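Side-chain contact in phosphatidylinositol-specific phospholipase C1 (Streptomyces antibioticus, PDB 3H4X), which is a bacterial enzyme of the calcium-dependent phosphoinositide phospholipase C family, built as a single chain round a barrel of eight parallel strands: residues A[322-325]-A[326-329]. Numbering follows the deposited sequence.
Sequences ADWY and PLPS. With EOH (ethanol), chain R.
Tyr325 and Pro326 meet through a CH-pi contact between chain neighbours: Pro326 CD lies over one face of the tyrosine ring, 3.5 Å from its centroid and 21° off the ring normal. The carbon sits toward the CG side of the ring, since Tyr325 CG is 3.3 Å from Pro326 CD. The tyrosine's first torsion (chi1 65°) sets CG between its backbone N and carbonyl carbon, and chi2 88° turns the ring face to the proline. Farther along, Pro326 CG comes within 3.9 Å of Tyr325 CD1.

The pair occupies the two middle positions of a type I beta turn from Trp324 to Leu327, closed by the bond from Leu327 N to Trp324 O (2.9 Å). Trp324 CB and Leu327 CD1 make a loose apolar touch at 4.3 Å across the ends of the turn. Ala322 CB lies 3.6 Å above the indole plane of Trp324, over its centre. Both Trp324 and Leu327 also touch Ala305 of helix 302-314, where Trp324 meets Val309 too, and the indole NE1 bonds to Asp296 O. An ethanol, probably from the crystallisation liquor, donates from its O to Tyr325 O over 2.8 Å.

Barrel strand 319-322 is thus joined to helix 328-331 by a compact reversal, with Leu327 as the N-cap residue of that helix. Chemically, the CD methylene, bonded to the proline N and so probably somewhat polarised, faces the tyrosine's pi cloud, an approach partly imposed by the direct covalent link; the turn's closing bond needs no N-H from Pro326.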
loop_
_atom_site.group_PDB
_atom_site.type_symbol
_atom_site.label_atom_id
_atom_site.label_comp_id
_atom_site.label_asym_id
_atom_site.label_seq_id
_atom_site.Cartn_x
_atom_site.Cartn_y
_atom_site.Cartn_z
ATOM N N ALA A 322 -5.280 -10.491 -3.538
ATOM C CA ALA A 322 -6.539 -10.966 -4.090
ATOM C C ALA A 322 -7.616 -10.655 -3.048
ATOM O O ALA A 322 -7.452 -9.732 -2.246
ATOM C CB ALA A 322 -6.475 -12.459 -4.401
ATOM N N ASP A 323 -8.707 -11.418 -3.050
ATOM C CA ASP A 323 -9.810 -11.182 -2.118
ATOM C C ASP A 323 -10.003 -12.345 -1.149
ATOM O O ASP A 323 -11.136 -12.659 -0.777
ATOM C CB ASP A 323 -11.121 -10.964 -2.879
ATOM C CG ASP A 323 -11.124 -9.694 -3.705
ATOM O OD1 ASP A 323 -10.193 -8.877 -3.568
ATOM O OD2 ASP A 323 -12.070 -9.510 -4.499
ATOM N N TRP A 324 -8.911 -12.968 -0.728
ATOM C CA TRP A 324 -8.989 -14.227 0.018
ATOM C C TRP A 324 -9.282 -14.072 1.512
ATOM O O TRP A 324 -8.659 -14.732 2.345
ATOM C CB TRP A 324 -7.711 -15.045 -0.178
ATOM C CG TRP A 324 -7.438 -15.408 -1.611
ATOM C CD1 TRP A 324 -8.361 -15.633 -2.591
ATOM C CD2 TRP A 324 -6.155 -15.608 -2.213
ATOM N NE1 TRP A 324 -7.730 -15.953 -3.770
ATOM C CE2 TRP A 324 -6.375 -15.946 -3.563
ATOM C CE3 TRP A 324 -4.841 -15.529 -1.744
ATOM C CZ2 TRP A 324 -5.329 -16.203 -4.451
ATOM C CZ3 TRP A 324 -3.804 -15.789 -2.626
ATOM C CH2 TRP A 324 -4.055 -16.121 -3.964
ATOM N N TYR A 325 -10.241 -13.219 1.852
ATOM C CA TYR A 325 -10.595 -13.037 3.257
ATOM C C TYR A 325 -11.079 -14.323 3.959
ATOM O O TYR A 325 -10.922 -14.451 5.171
ATOM C CB TYR A 325 -11.586 -11.877 3.439
ATOM C CG TYR A 325 -12.941 -12.101 2.805
ATOM C CD1 TYR A 325 -13.961 -12.728 3.507
ATOM C CD2 TYR A 325 -13.204 -11.676 1.510
ATOM C CE1 TYR A 325 -15.202 -12.933 2.935
ATOM C CE2 TYR A 325 -14.443 -11.878 0.929
ATOM C CZ TYR A 325 -15.436 -12.506 1.648
ATOM O OH TYR A 325 -16.673 -12.713 1.078
ATOM N N PRO A 326 -11.656 -15.283 3.207
ATOM C CA PRO A 326 -12.062 -16.531 3.860
ATOM C C PRO A 326 -10.887 -17.415 4.271
ATOM O O PRO A 326 -11.087 -18.440 4.924
ATOM C CB PRO A 326 -12.887 -17.243 2.778
ATOM C CG PRO A 326 -13.329 -16.171 1.856
ATOM C CD PRO A 326 -12.180 -15.195 1.833
ATOM N N LEU A 327 -9.671 -17.023 3.900
ATOM C CA LEU A 327 -8.498 -17.857 4.146
ATOM C C LEU A 327 -7.411 -17.148 4.954
ATOM O O LEU A 327 -6.319 -16.904 4.447
ATOM C CB LEU A 327 -7.910 -18.342 2.817
ATOM C CG LEU A 327 -8.834 -19.121 1.877
ATOM C CD1 LEU A 327 -8.172 -19.297 0.517
ATOM C CD2 LEU A 327 -9.211 -20.467 2.476
ATOM N N PRO A 328 -7.699 -16.823 6.223
ATOM C CA PRO A 328 -6.711 -16.107 7.034
ATOM C C PRO A 328 -5.380 -16.849 7.161
ATOM O O PRO A 328 -4.333 -16.218 7.301
ATOM C CB PRO A 328 -7.395 -15.973 8.402
ATOM C CG PRO A 328 -8.521 -16.961 8.382
ATOM C CD PRO A 328 -8.949 -17.074 6.957
ATOM N N SER A 329 -5.414 -18.177 7.108
ATOM C CA SER A 329 -4.185 -18.957 7.174
ATOM C C SER A 329 -3.277 -18.608 5.997
ATOM O O SER A 329 -2.060 -18.493 6.149
ATOM C CB SER A 329 -4.496 -20.458 7.183
ATOM O OG SER A 329 -4.918 -20.899 5.904
HETATM C C1 EOH R . -14.615 -14.717 6.697
HETATM C C2 EOH R . -14.896 -15.903 5.782
HETATM O O EOH R . -13.241 -14.404 6.747
#